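Local coordinates for MobA-like NTP transferase domain-containing protein (Thermus thermophilus, PDB 2DPW), which is of unknown function but probably transfers nucleotidyl groups, as MobA-like NTP transferases of the GT-A clan do, at residues P3-L8 with L47-V52; R103-K108 with L213-P218; A112-P117 with R204-E209; T131-A136 with G221-R226; L138-F143 with R192-E197. All blocks are in the same frame, centred on the assembly; numbering follows the deposited sequence.

One mixed sheet is the common ground of contacts 1, 2, 3 and 5. Contact 1 pairs two of its parallel strands, and contact 5 lies farthest from it, the two centres being about 31 Å apart on opposite sides of the chain's centre. Contacts 2 and 3 have centres about 17 Å apart and meet through neighbouring strands, where Leu213 N approaches Tyr116 O at 3.1 Å, a probable hydrogen bond. Helix 195-206 begins in contact 5 and ends in contact 3. Contact 4 joins two loops; it touches contact 5 where Ala136 N lies 3.0 Å from Phe143 O, and its acidic loop, with Asp223 and Asp225, is consistent with the active-site side of related enzymes.

Contact 1. Residues P3-L8 with L47-V52; sequences PSAIVL and LSPVYV
Ile6 has CG1 anti to its carbonyl carbon (chi1 -59°), which sends CG2 forward along the strand to Val52 CG2, 4.0 Å away. In Val52 the first torsion (chi1 -161°) turns CG2 toward the neighbouring strand, where Leu8 CD2 also meets it at 3.8 Å. On the same face Ile6 CG1 lies beside Val50 CB, the two side chains pointing the same way. Strands 4-8 and 48-52 run parallel and in register, the halves of a beta-alpha-beta crossover whose helix 35-44 packs on Val7 and Pro49, consistent with the Rossmann-like start of a GT-A-type domain. Helix 72-81 covers the face carrying Ile6, Leu8 and Val52, and beta-branched or aliphatic residues suit both sides of a sheet buried between helices. Pro49, lacking an N-H, costs the ladder nothing here: the bonds come from its neighbours, Ser48 N to Pro3 O (2.7 Å) and Val50 N to Ala5 O (2.7 Å). Val50 O then accepts from Val7 N, and Val7 O from Val52 N at 2.8 Å. On the helix 35-44 side small Ala5 sets CB 4.0 Å from Leu47 CD1, while Val7 CG1 touches Tyr51 CD1 obliquely; the Tyr51 hydroxyl reaches on to Glu54 O.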
# COMPACT_ATOMS: atom_id res chain seq x y z
N PRO A 3 -3.57 16.03 8.23
CA PRO A 3 -3.09 15.67 6.89
C PRO A 3 -3.99 14.58 6.30
O PRO A 3 -4.65 13.83 7.03
CB PRO A 3 -1.67 15.16 7.15
CG PRO A 3 -1.26 15.90 8.34
CD PRO A 3 -2.49 15.80 9.21
N SER A 4 -3.98 14.47 4.98
CA SER A 4 -4.82 13.50 4.32
C SER A 4 -4.25 12.11 4.17
O SER A 4 -3.04 11.90 4.19
CB SER A 4 -5.22 14.02 2.94
OG SER A 4 -6.08 15.13 3.08
N ALA A 5 -5.16 11.17 4.04
CA ALA A 5 -4.83 9.77 3.86
C ALA A 5 -5.84 9.30 2.83
O ALA A 5 -6.89 9.92 2.66
CB ALA A 5 -5.02 9.03 5.15
N ILE A 6 -5.53 8.22 2.12
CA ILE A 6 -6.49 7.71 1.15
C ILE A 6 -6.57 6.21 1.28
O ILE A 6 -5.56 5.52 1.35
CB ILE A 6 -6.10 8.05 -0.31
CG1 ILE A 6 -6.02 9.57 -0.48
CG2 ILE A 6 -7.12 7.43 -1.26
CD1 ILE A 6 -5.66 10.03 -1.87
N VAL A 7 -7.79 5.72 1.30
CA VAL A 7 -8.00 4.30 1.42
C VAL A 7 -8.66 3.76 0.18
O VAL A 7 -9.81 4.09 -0.14
CB VAL A 7 -8.85 3.98 2.63
CG1 VAL A 7 -9.06 2.51 2.73
CG2 VAL A 7 -8.17 4.52 3.86
N LEU A 8 -7.90 2.94 -0.53
CA LEU A 8 -8.36 2.31 -1.75
C LEU A 8 -8.92 0.97 -1.37
O LEU A 8 -8.27 -0.06 -1.52
CB LEU A 8 -7.19 2.15 -2.72
CG LEU A 8 -6.53 3.48 -3.09
CD1 LEU A 8 -5.38 3.22 -4.04
CD2 LEU A 8 -7.55 4.42 -3.72
N LEU A 47 -4.68 11.60 11.00
CA LEU A 47 -4.95 11.89 9.59
C LEU A 47 -6.43 11.89 9.27
O LEU A 47 -7.24 11.33 10.01
CB LEU A 47 -4.27 10.85 8.71
CG LEU A 47 -2.79 10.57 8.94
CD1 LEU A 47 -2.36 9.36 8.13
CD2 LEU A 47 -2.00 11.78 8.55
N SER A 48 -6.77 12.52 8.15
CA SER A 48 -8.14 12.58 7.67
C SER A 48 -8.18 11.67 6.43
O SER A 48 -7.66 12.03 5.38
CB SER A 48 -8.50 14.01 7.30
OG SER A 48 -9.85 14.12 6.86
N PRO A 49 -8.80 10.48 6.54
CA PRO A 49 -8.90 9.51 5.44
C PRO A 49 -9.97 9.71 4.39
O PRO A 49 -11.15 9.86 4.69
CB PRO A 49 -9.13 8.18 6.17
CG PRO A 49 -8.73 8.44 7.59
CD PRO A 49 -9.19 9.85 7.81
N VAL A 50 -9.55 9.69 3.13
CA VAL A 50 -10.48 9.79 2.02
C VAL A 50 -10.69 8.32 1.69
O VAL A 50 -9.73 7.57 1.58
CB VAL A 50 -9.87 10.51 0.81
CG1 VAL A 50 -10.81 10.41 -0.38
CG2 VAL A 50 -9.63 11.97 1.15
N TYR A 51 -11.94 7.92 1.53
CA TYR A 51 -12.30 6.53 1.26
C TYR A 51 -12.81 6.27 -0.15
O TYR A 51 -13.85 6.79 -0.55
CB TYR A 51 -13.37 6.09 2.25
CG TYR A 51 -13.86 4.68 2.02
CD1 TYR A 51 -13.09 3.58 2.39
CD2 TYR A 51 -15.07 4.45 1.37
CE1 TYR A 51 -13.51 2.29 2.13
CE2 TYR A 51 -15.50 3.16 1.10
CZ TYR A 51 -14.71 2.08 1.48
OH TYR A 51 -15.13 0.80 1.21
N VAL A 52 -12.10 5.45 -0.91
CA VAL A 52 -12.57 5.13 -2.25
C VAL A 52 -13.12 3.70 -2.25
O VAL A 52 -12.39 2.75 -2.01
CB VAL A 52 -11.45 5.29 -3.29
CG1 VAL A 52 -12.05 5.42 -4.68
CG2 VAL A 52 -10.60 6.51 -2.96

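Contact 2. Residues R103-K108 with L213-P218; sequences RFVLDK and LVTPYP
Thr215 turns its OG1, which sits in plane at the edge of the Phe104 ring, back to its own strand and donates it to Leu213 O at 2.9 Å, from above the carbonyl plane. With its polar end engaged in this way, threonine can offer CB and CG2 to the aromatic ring. Val214 O is a second oxygen at the ring edge, where the slightly positive C-H groups face it. Phe104, with CG anti to the backbone N (chi1 172°), reaches from helix 99-108 to the end of strand 210-214; the helix covers a sheet face formed by this strand and strand 148-152. Tyr217 CE1 comes within 3.6 Å of Phe104 CB, the ring planes inclined at 43°; Tyr217 OH is held by Glu100 from the same helix. Deeper in, Leu213 CD2 meets Phe104 CE2 at 3.9 Å and Val105 CG1 at 4.2 Å. Nearer the surface, Lys108 CB lies over one face of the Phe104 ring. With Phe104 replaced by an alanine, Leu213 and Tyr217 would probably lose their shared neighbour and a gap would open between helix and strand. Since no hydrogen bond spans the two segments, their cohesion rests on shape and dispersion, with weak electrostatics at the ring edge.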
# COMPACT_ATOMS: atom_id res chain seq x y z
N ARG A 103 2.32 6.12 12.42
CA ARG A 103 3.18 7.22 12.80
C ARG A 103 4.63 6.96 12.49
O ARG A 103 5.37 7.88 12.16
CB ARG A 103 2.99 7.56 14.28
CG ARG A 103 1.64 8.21 14.54
CD ARG A 103 1.46 8.77 15.93
NE ARG A 103 0.38 9.76 15.91
CZ ARG A 103 -0.17 10.30 16.98
NH1 ARG A 103 0.24 9.95 18.20
NH2 ARG A 103 -1.15 11.19 16.84
N PHE A 104 5.06 5.71 12.57
CA PHE A 104 6.45 5.38 12.26
C PHE A 104 6.75 5.86 10.85
O PHE A 104 7.69 6.61 10.61
CB PHE A 104 6.67 3.87 12.33
CG PHE A 104 8.02 3.45 11.84
CD1 PHE A 104 9.17 3.75 12.56
CD2 PHE A 104 8.15 2.77 10.64
CE1 PHE A 104 10.43 3.38 12.08
CE2 PHE A 104 9.41 2.40 10.16
CZ PHE A 104 10.54 2.71 10.89
N VAL A 105 5.91 5.41 9.93
CA VAL A 105 6.03 5.76 8.53
C VAL A 105 6.15 7.27 8.43
O VAL A 105 7.14 7.79 7.92
CB VAL A 105 4.77 5.29 7.75
CG1 VAL A 105 4.86 5.73 6.29
CG2 VAL A 105 4.63 3.78 7.85
N LEU A 106 5.14 7.95 8.94
CA LEU A 106 5.09 9.41 8.91
C LEU A 106 6.34 10.05 9.46
O LEU A 106 6.91 10.95 8.84
CB LEU A 106 3.90 9.89 9.72
CG LEU A 106 2.61 9.19 9.32
CD1 LEU A 106 1.57 9.37 10.41
CD2 LEU A 106 2.14 9.73 7.99
N ASP A 107 6.78 9.57 10.62
CA ASP A 107 7.93 10.12 11.30
C ASP A 107 9.28 9.69 10.80
O ASP A 107 10.25 10.43 10.93
CB ASP A 107 7.81 9.83 12.80
CG ASP A 107 6.53 10.42 13.40
OD1 ASP A 107 6.10 11.49 12.92
OD2 ASP A 107 5.95 9.82 14.34
N LYS A 108 9.37 8.52 10.19
CA LYS A 108 10.65 8.06 9.70
C LYS A 108 10.82 8.11 8.19
O LYS A 108 11.90 7.86 7.66
CB LYS A 108 10.89 6.65 10.21
CG LYS A 108 10.77 6.59 11.71
CD LYS A 108 11.76 7.53 12.37
CE LYS A 108 11.65 7.49 13.89
NZ LYS A 108 12.83 8.18 14.51
N LEU A 213 11.04 2.47 2.97
CA LEU A 213 11.19 2.69 4.40
C LEU A 213 11.09 1.35 5.09
O LEU A 213 10.03 0.72 5.09
CB LEU A 213 10.08 3.61 4.95
CG LEU A 213 10.14 3.89 6.46
CD1 LEU A 213 11.25 4.86 6.73
CD2 LEU A 213 8.82 4.48 6.97
N VAL A 214 12.21 0.88 5.65
CA VAL A 214 12.17 -0.38 6.37
C VAL A 214 11.25 -0.09 7.55
O VAL A 214 11.59 0.71 8.42
CB VAL A 214 13.55 -0.76 6.90
CG1 VAL A 214 13.46 -2.10 7.60
CG2 VAL A 214 14.55 -0.80 5.76
N THR A 215 10.10 -0.75 7.57
CA THR A 215 9.12 -0.53 8.62
C THR A 215 8.93 -1.80 9.44
O THR A 215 8.34 -2.76 8.96
CB THR A 215 7.80 -0.11 8.00
OG1 THR A 215 8.03 1.04 7.17
CG2 THR A 215 6.78 0.24 9.06
N PRO A 216 9.40 -1.79 10.70
CA PRO A 216 9.37 -2.87 11.69
C PRO A 216 7.99 -3.41 12.00
O PRO A 216 7.86 -4.49 12.56
CB PRO A 216 10.00 -2.24 12.92
CG PRO A 216 10.72 -1.05 12.40
CD PRO A 216 9.80 -0.54 11.36
N TYR A 217 6.96 -2.66 11.64
CA TYR A 217 5.60 -3.09 11.90
C TYR A 217 5.01 -3.84 10.72
O TYR A 217 4.63 -3.24 9.71
CB TYR A 217 4.74 -1.88 12.22
CG TYR A 217 5.34 -1.00 13.29
CD1 TYR A 217 6.44 -0.19 13.01
CD2 TYR A 217 4.79 -0.96 14.57
CE1 TYR A 217 6.98 0.65 13.98
CE2 TYR A 217 5.32 -0.14 15.55
CZ TYR A 217 6.40 0.67 15.26
OH TYR A 217 6.88 1.51 16.23
N PRO A 218 4.93 -5.17 10.82
CA PRO A 218 4.40 -6.02 9.76
C PRO A 218 2.90 -5.87 9.47
O PRO A 218 2.39 -6.39 8.47
CB PRO A 218 4.77 -7.43 10.23
CG PRO A 218 4.76 -7.29 11.71
CD PRO A 218 5.47 -5.99 11.92

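Contact 3. Residues A112-P117 with R204-E209; sequences AALVYP and RILGVE
Leu114 N donates to Glu209 O at 3.2 Å, with an N-H...O angle of 143°, and this bond opens the parallel pairing of strand 114-120 with strand 210-214. Further along the ladder the backbone of Arg211 bonds to both Leu114 and Tyr116. The chain reaches Glu209 from helix 195-206 by way of Gly207, whose positive phi of 82° would jam a CB against the preceding carbonyl oxygen; glycine therefore suits the turn out of the helix. Two alanines, Ala112 and Ala113, precede the donor. Ala113 CB meets Val208 CB at 3.9 Å, the alanine's small side chain letting the two backbones come close, and helix 153-156 adds Leu155 against the same alanine. Val208 is beta-branched, with Lys158 and Ala159 as further neighbours. Toward the helix, Leu114 CD1 and Leu206 CD1 approach only to 4.5 Å, a looser apolar meeting beside Phe156. Glutamate suits the outer position because its aliphatic part can pack while the residue stays partly exposed: the side chain, extended beyond CG, lies along Ala112, and Glu209 CG stands 3.8 Å from Ala112 CB.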
# COMPACT_ATOMS: atom_id res chain seq x y z
N ALA A 112 10.97 12.50 0.28
CA ALA A 112 10.91 12.04 -1.11
C ALA A 112 9.48 12.03 -1.65
O ALA A 112 8.53 11.74 -0.92
CB ALA A 112 11.53 10.65 -1.25
N ALA A 113 9.34 12.34 -2.94
CA ALA A 113 8.05 12.38 -3.62
C ALA A 113 7.27 11.11 -3.34
O ALA A 113 6.04 11.12 -3.20
CB ALA A 113 8.27 12.51 -5.11
N LEU A 114 7.99 10.01 -3.26
CA LEU A 114 7.38 8.73 -3.04
C LEU A 114 8.19 7.88 -2.08
O LEU A 114 9.39 7.71 -2.27
CB LEU A 114 7.23 8.03 -4.39
CG LEU A 114 6.62 6.64 -4.42
CD1 LEU A 114 5.95 6.41 -5.74
CD2 LEU A 114 7.70 5.60 -4.15
N VAL A 115 7.53 7.37 -1.04
CA VAL A 115 8.18 6.51 -0.07
C VAL A 115 7.34 5.25 0.12
O VAL A 115 6.15 5.32 0.39
CB VAL A 115 8.39 7.23 1.27
CG1 VAL A 115 9.12 6.31 2.26
CG2 VAL A 115 9.20 8.50 1.04
N TYR A 116 7.98 4.09 -0.04
CA TYR A 116 7.28 2.83 0.10
C TYR A 116 7.80 1.95 1.22
O TYR A 116 8.87 1.37 1.12
CB TYR A 116 7.38 2.05 -1.19
CG TYR A 116 6.66 0.74 -1.13
CD1 TYR A 116 5.37 0.67 -0.62
CD2 TYR A 116 7.24 -0.42 -1.63
CE1 TYR A 116 4.67 -0.51 -0.62
CE2 TYR A 116 6.55 -1.61 -1.64
CZ TYR A 116 5.26 -1.65 -1.13
OH TYR A 116 4.56 -2.82 -1.14
N PRO A 117 7.03 1.84 2.30
CA PRO A 117 7.43 1.02 3.45
C PRO A 117 7.54 -0.47 3.15
O PRO A 117 6.63 -1.07 2.58
CB PRO A 117 6.36 1.32 4.52
CG PRO A 117 5.42 2.30 3.95
CD PRO A 117 5.83 2.67 2.56
N ARG A 204 15.18 6.49 -11.58
CA ARG A 204 15.57 6.60 -12.97
C ARG A 204 14.30 6.56 -13.82
O ARG A 204 14.06 7.42 -14.69
CB ARG A 204 16.45 5.42 -13.35
CG ARG A 204 16.82 5.36 -14.82
CD ARG A 204 18.09 6.13 -15.08
NE ARG A 204 18.00 7.54 -14.71
CZ ARG A 204 19.03 8.25 -14.27
NH1 ARG A 204 20.22 7.68 -14.13
NH2 ARG A 204 18.87 9.53 -13.96
N ILE A 205 13.49 5.55 -13.54
CA ILE A 205 12.25 5.31 -14.25
C ILE A 205 11.18 6.38 -14.09
O ILE A 205 10.68 6.92 -15.08
CB ILE A 205 11.65 3.96 -13.77
CG1 ILE A 205 12.68 2.85 -14.00
CG2 ILE A 205 10.32 3.68 -14.48
CD1 ILE A 205 12.25 1.53 -13.49
N LEU A 206 10.83 6.69 -12.85
CA LEU A 206 9.78 7.66 -12.56
C LEU A 206 10.15 9.12 -12.70
O LEU A 206 9.27 9.96 -12.85
CB LEU A 206 9.26 7.44 -11.15
CG LEU A 206 8.85 6.00 -10.90
CD1 LEU A 206 8.30 5.85 -9.48
CD2 LEU A 206 7.81 5.60 -11.93
N GLY A 207 11.44 9.42 -12.63
CA GLY A 207 11.84 10.81 -12.73
C GLY A 207 11.72 11.54 -11.40
O GLY A 207 12.23 12.64 -11.24
N VAL A 208 11.02 10.93 -10.45
CA VAL A 208 10.87 11.52 -9.12
C VAL A 208 11.68 10.71 -8.11
O VAL A 208 12.08 9.57 -8.39
CB VAL A 208 9.39 11.52 -8.70
CG1 VAL A 208 8.61 12.42 -9.63
CG2 VAL A 208 8.83 10.12 -8.74
N GLU A 209 11.96 11.30 -6.94
CA GLU A 209 12.72 10.59 -5.92
C GLU A 209 11.82 9.53 -5.30
O GLU A 209 10.70 9.81 -4.88
CB GLU A 209 13.23 11.53 -4.82
CG GLU A 209 14.23 10.84 -3.91
CD GLU A 209 14.92 11.78 -2.95
OE1 GLU A 209 14.85 13.00 -3.20
OE2 GLU A 209 15.53 11.29 -1.97

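Contact 4. Residues T131-A136 with G221-R226; sequences TKRTYA and GVDVDR
Arg133 NH1 and Asp223 OD1 form a salt bridge at 2.7 Å, although the N-H...O angle of 121° makes the hydrogen bond within it weak. Two loops of the probable nucleotidyltransferase fold are joined here: 131-136 leads into strand 136-138, whereas the loop 221-226 runs up to the short helix 227-230, with Arg226 at its N-cap position. The carboxylate oxygen lies at the guanidinium edge, but the two flat groups are turned 77° against each other, so the bridge is single-armed. Gly221 O sits over one face of the same guanidinium, where its partial negative charge probably steadies the cation, the angle being too poor for a hydrogen bond. Arginine reaches both oxygens because its long chain bends twice, at chi2 and chi3. Asp223 also lies close to Asp225 and Asp93, while Lys24 pairs with Asp225; such a cluster of acids is consistent with the metal-binding corner of related GT-A enzymes. Were Arg133 a leucine, Asp223 would probably be left without its cationic mate among these acids, and Gly221 O without the charge beside it. Outward from the charges, the contact gives way to van der Waals packing. Val222 packs on Phe128 and, with CG1 anti to its backbone N, presents that methyl to a threonine that offers both of its branches: Val222 CG1 lies 3.7 Å from Thr131 OG1 and 3.9 Å from Thr131 CG2.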
# COMPACT_ATOMS: atom_id res chain seq x y z
N THR A 131 1.54 -16.60 8.11
CA THR A 131 1.50 -15.74 6.93
C THR A 131 2.60 -15.98 5.90
O THR A 131 3.80 -15.84 6.17
CB THR A 131 1.50 -14.27 7.36
OG1 THR A 131 0.37 -14.03 8.20
CG2 THR A 131 1.39 -13.36 6.14
N LYS A 132 2.15 -16.33 4.70
CA LYS A 132 3.02 -16.63 3.57
C LYS A 132 3.12 -15.42 2.63
O LYS A 132 2.13 -15.04 2.00
CB LYS A 132 2.44 -17.82 2.82
CG LYS A 132 1.83 -18.84 3.75
CD LYS A 132 1.37 -20.05 2.96
CE LYS A 132 0.75 -21.10 3.88
NZ LYS A 132 0.30 -22.31 3.08
N ARG A 133 4.32 -14.86 2.50
CA ARG A 133 4.54 -13.68 1.67
C ARG A 133 5.56 -13.82 0.53
O ARG A 133 6.40 -14.70 0.56
CB ARG A 133 4.97 -12.50 2.55
CG ARG A 133 4.01 -12.13 3.66
CD ARG A 133 2.77 -11.42 3.13
NE ARG A 133 3.10 -10.17 2.45
CZ ARG A 133 2.20 -9.26 2.11
NH1 ARG A 133 0.92 -9.47 2.38
NH2 ARG A 133 2.57 -8.14 1.48
N THR A 134 5.46 -12.91 -0.44
CA THR A 134 6.38 -12.87 -1.59
C THR A 134 7.54 -11.97 -1.15
O THR A 134 7.38 -10.76 -1.06
CB THR A 134 5.72 -12.20 -2.83
OG1 THR A 134 4.51 -12.88 -3.17
CG2 THR A 134 6.66 -12.23 -4.02
N TYR A 135 8.70 -12.56 -0.88
CA TYR A 135 9.84 -11.75 -0.44
C TYR A 135 10.85 -11.49 -1.55
O TYR A 135 10.71 -11.99 -2.66
CB TYR A 135 10.58 -12.41 0.73
CG TYR A 135 9.77 -12.60 1.98
CD1 TYR A 135 8.85 -13.63 2.09
CD2 TYR A 135 9.94 -11.75 3.07
CE1 TYR A 135 8.12 -13.84 3.25
CE2 TYR A 135 9.21 -11.94 4.25
CZ TYR A 135 8.30 -12.99 4.33
OH TYR A 135 7.61 -13.21 5.49
N ALA A 136 11.86 -10.70 -1.22
CA ALA A 136 12.93 -10.37 -2.13
C ALA A 136 14.21 -10.21 -1.31
O ALA A 136 14.25 -9.46 -0.33
CB ALA A 136 12.61 -9.09 -2.85
N GLY A 221 1.74 -4.65 6.11
CA GLY A 221 1.63 -5.45 4.90
C GLY A 221 0.85 -6.75 4.97
O GLY A 221 0.45 -7.28 3.94
N VAL A 222 0.63 -7.27 6.17
CA VAL A 222 -0.12 -8.52 6.31
C VAL A 222 -1.61 -8.26 6.11
O VAL A 222 -2.31 -7.82 7.03
CB VAL A 222 0.07 -9.16 7.70
CG1 VAL A 222 -0.66 -10.49 7.75
CG2 VAL A 222 1.54 -9.36 7.98
N ASP A 223 -2.08 -8.54 4.90
CA ASP A 223 -3.47 -8.35 4.57
C ASP A 223 -4.26 -9.63 4.79
O ASP A 223 -3.71 -10.65 5.20
CB ASP A 223 -3.60 -7.91 3.11
CG ASP A 223 -3.03 -8.94 2.16
OD1 ASP A 223 -1.81 -9.22 2.23
OD2 ASP A 223 -3.80 -9.47 1.33
N VAL A 224 -5.56 -9.57 4.50
CA VAL A 224 -6.45 -10.72 4.64
C VAL A 224 -6.92 -11.11 3.24
O VAL A 224 -7.44 -10.27 2.49
CB VAL A 224 -7.67 -10.36 5.50
CG1 VAL A 224 -8.62 -11.53 5.57
CG2 VAL A 224 -7.23 -9.96 6.90
N ASP A 225 -6.72 -12.37 2.88
CA ASP A 225 -7.11 -12.85 1.55
C ASP A 225 -8.16 -13.95 1.53
O ASP A 225 -8.80 -14.18 0.51
CB ASP A 225 -5.88 -13.32 0.79
CG ASP A 225 -4.96 -12.17 0.41
OD1 ASP A 225 -5.39 -11.29 -0.37
OD2 ASP A 225 -3.80 -12.15 0.89
N ARG A 226 -8.33 -14.63 2.66
CA ARG A 226 -9.30 -15.71 2.72
C ARG A 226 -9.76 -16.02 4.13
O ARG A 226 -9.24 -15.46 5.10
CB ARG A 226 -8.69 -16.95 2.06
CG ARG A 226 -8.50 -16.84 0.52
CD ARG A 226 -7.62 -18.02 0.02
NE ARG A 226 -8.08 -19.31 0.58
CZ ARG A 226 -7.27 -20.37 0.77
NH1 ARG A 226 -7.76 -21.52 1.28
NH2 ARG A 226 -5.97 -20.29 0.45

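Contact 5. Residues L138-F143 with R192-E197; sequences LREGTF and RLSLAE
Two hydrogen bonds join the turn 138-143 to the start of helix 195-206. Arg139 N donates to Leu193 O at 2.8 Å, and Leu195 N donates to Glu140 OE1 at 2.8 Å, nearly straight at 165°. The second bond meets OE1 on its syn side, though 31° out of the carboxylate plane, and Glu140 gets there because its chain bends at chi2 (92°). A glutamate suits this spot, since an amide in the first turn of a helix lacks a helical acceptor and the helix's positive end probably draws the carboxylate in. Charge also acts between side chains: Arg139 NH2 and Glu197 OE1 form a salt bridge at 3.3 Å, whose flat groups stand almost perpendicular. Ser194 CB lies over one face of that guanidinium, offset toward its rim.

The bridge bears on a capping box. Ser194 at the N-cap position receives Glu197 N weakly on OG, while Ser194 N donates to Glu197 OE1 at 2.6 Å through the anti lone pair. Glu197 OE1 therefore serves the cap and the arginine together. Across from it, strands 136-138 and 141-145 form a tight beta hairpin closed by a type I turn from Leu138 to Gly141; glycine suits its last position because the backbone angles there would press a CB against the preceding carbonyl oxygen.

Apolar contact falls to the leucines: Leu138 CD1 meets Leu195 CD1 at 3.6 Å, near Val198 and Ile118, while Leu193 packs against helix 182-190.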
# COMPACT_ATOMS: atom_id res chain seq x y z
N LEU A 138 17.72 -8.81 -0.59
CA LEU A 138 18.59 -7.69 -0.90
C LEU A 138 19.83 -7.78 -0.04
O LEU A 138 19.80 -8.37 1.04
CB LEU A 138 17.90 -6.36 -0.61
CG LEU A 138 16.62 -6.05 -1.38
CD1 LEU A 138 16.13 -4.67 -0.99
CD2 LEU A 138 16.89 -6.13 -2.87
N ARG A 139 20.93 -7.20 -0.50
CA ARG A 139 22.14 -7.24 0.29
C ARG A 139 21.85 -6.80 1.72
O ARG A 139 22.46 -7.29 2.66
CB ARG A 139 23.21 -6.34 -0.31
CG ARG A 139 23.88 -6.93 -1.53
CD ARG A 139 25.05 -6.08 -1.93
NE ARG A 139 24.98 -5.71 -3.33
CZ ARG A 139 25.82 -4.87 -3.93
NH1 ARG A 139 26.82 -4.32 -3.24
NH2 ARG A 139 25.68 -4.58 -5.21
N GLU A 140 20.90 -5.89 1.87
CA GLU A 140 20.56 -5.38 3.18
C GLU A 140 19.57 -6.27 3.94
O GLU A 140 19.29 -6.04 5.11
CB GLU A 140 20.03 -3.95 3.06
CG GLU A 140 21.07 -2.96 2.49
CD GLU A 140 21.00 -2.79 0.96
OE1 GLU A 140 20.72 -3.78 0.24
OE2 GLU A 140 21.24 -1.65 0.48
N GLY A 141 19.05 -7.30 3.27
CA GLY A 141 18.12 -8.19 3.94
C GLY A 141 17.08 -8.89 3.07
O GLY A 141 17.26 -9.08 1.88
N THR A 142 15.99 -9.29 3.70
CA THR A 142 14.89 -9.95 3.01
C THR A 142 13.61 -9.24 3.43
O THR A 142 13.27 -9.18 4.61
CB THR A 142 14.81 -11.42 3.37
OG1 THR A 142 16.02 -12.07 2.96
CG2 THR A 142 13.63 -12.07 2.67
N PHE A 143 12.90 -8.70 2.44
CA PHE A 143 11.69 -7.96 2.72
C PHE A 143 10.52 -8.29 1.84
O PHE A 143 10.60 -9.06 0.89
CB PHE A 143 11.98 -6.48 2.54
CG PHE A 143 13.27 -6.04 3.17
CD1 PHE A 143 14.48 -6.16 2.48
CD2 PHE A 143 13.27 -5.50 4.45
CE1 PHE A 143 15.66 -5.75 3.07
CE2 PHE A 143 14.45 -5.08 5.04
CZ PHE A 143 15.65 -5.21 4.35
N ARG A 192 21.66 -10.64 -5.19
CA ARG A 192 22.86 -9.96 -5.62
C ARG A 192 22.66 -8.44 -5.74
O ARG A 192 23.60 -7.69 -6.02
CB ARG A 192 23.26 -10.58 -6.96
CG ARG A 192 24.44 -9.95 -7.63
CD ARG A 192 25.73 -10.29 -6.92
NE ARG A 192 26.90 -9.64 -7.52
CZ ARG A 192 26.94 -8.98 -8.69
NH1 ARG A 192 28.10 -8.45 -9.09
NH2 ARG A 192 25.86 -8.85 -9.45
N LEU A 193 21.43 -8.00 -5.49
CA LEU A 193 21.08 -6.60 -5.60
C LEU A 193 20.93 -5.89 -4.24
O LEU A 193 20.70 -6.52 -3.20
CB LEU A 193 19.77 -6.50 -6.38
CG LEU A 193 19.20 -5.11 -6.69
CD1 LEU A 193 20.09 -4.37 -7.67
CD2 LEU A 193 17.80 -5.24 -7.28
N SER A 194 21.06 -4.57 -4.27
CA SER A 194 20.93 -3.79 -3.04
C SER A 194 19.80 -2.76 -3.05
O SER A 194 19.31 -2.33 -4.09
CB SER A 194 22.23 -3.06 -2.73
OG SER A 194 22.26 -1.80 -3.37
N LEU A 195 19.43 -2.35 -1.85
CA LEU A 195 18.35 -1.40 -1.66
C LEU A 195 18.50 -0.05 -2.38
O LEU A 195 17.55 0.44 -3.00
CB LEU A 195 18.15 -1.18 -0.15
CG LEU A 195 16.85 -0.55 0.35
CD1 LEU A 195 15.64 -1.20 -0.31
CD2 LEU A 195 16.80 -0.73 1.85
N ALA A 196 19.69 0.54 -2.32
CA ALA A 196 19.89 1.83 -2.99
C ALA A 196 19.85 1.64 -4.50
O ALA A 196 19.50 2.56 -5.24
CB ALA A 196 21.20 2.45 -2.58
N GLU A 197 20.23 0.45 -4.95
CA GLU A 197 20.22 0.15 -6.38
C GLU A 197 18.77 0.14 -6.82
O GLU A 197 18.41 0.70 -7.85
CB GLU A 197 20.85 -1.20 -6.65
CG GLU A 197 22.34 -1.25 -6.43
CD GLU A 197 22.93 -2.60 -6.80
OE1 GLU A 197 22.69 -3.59 -6.07
OE2 GLU A 197 23.64 -2.67 -7.83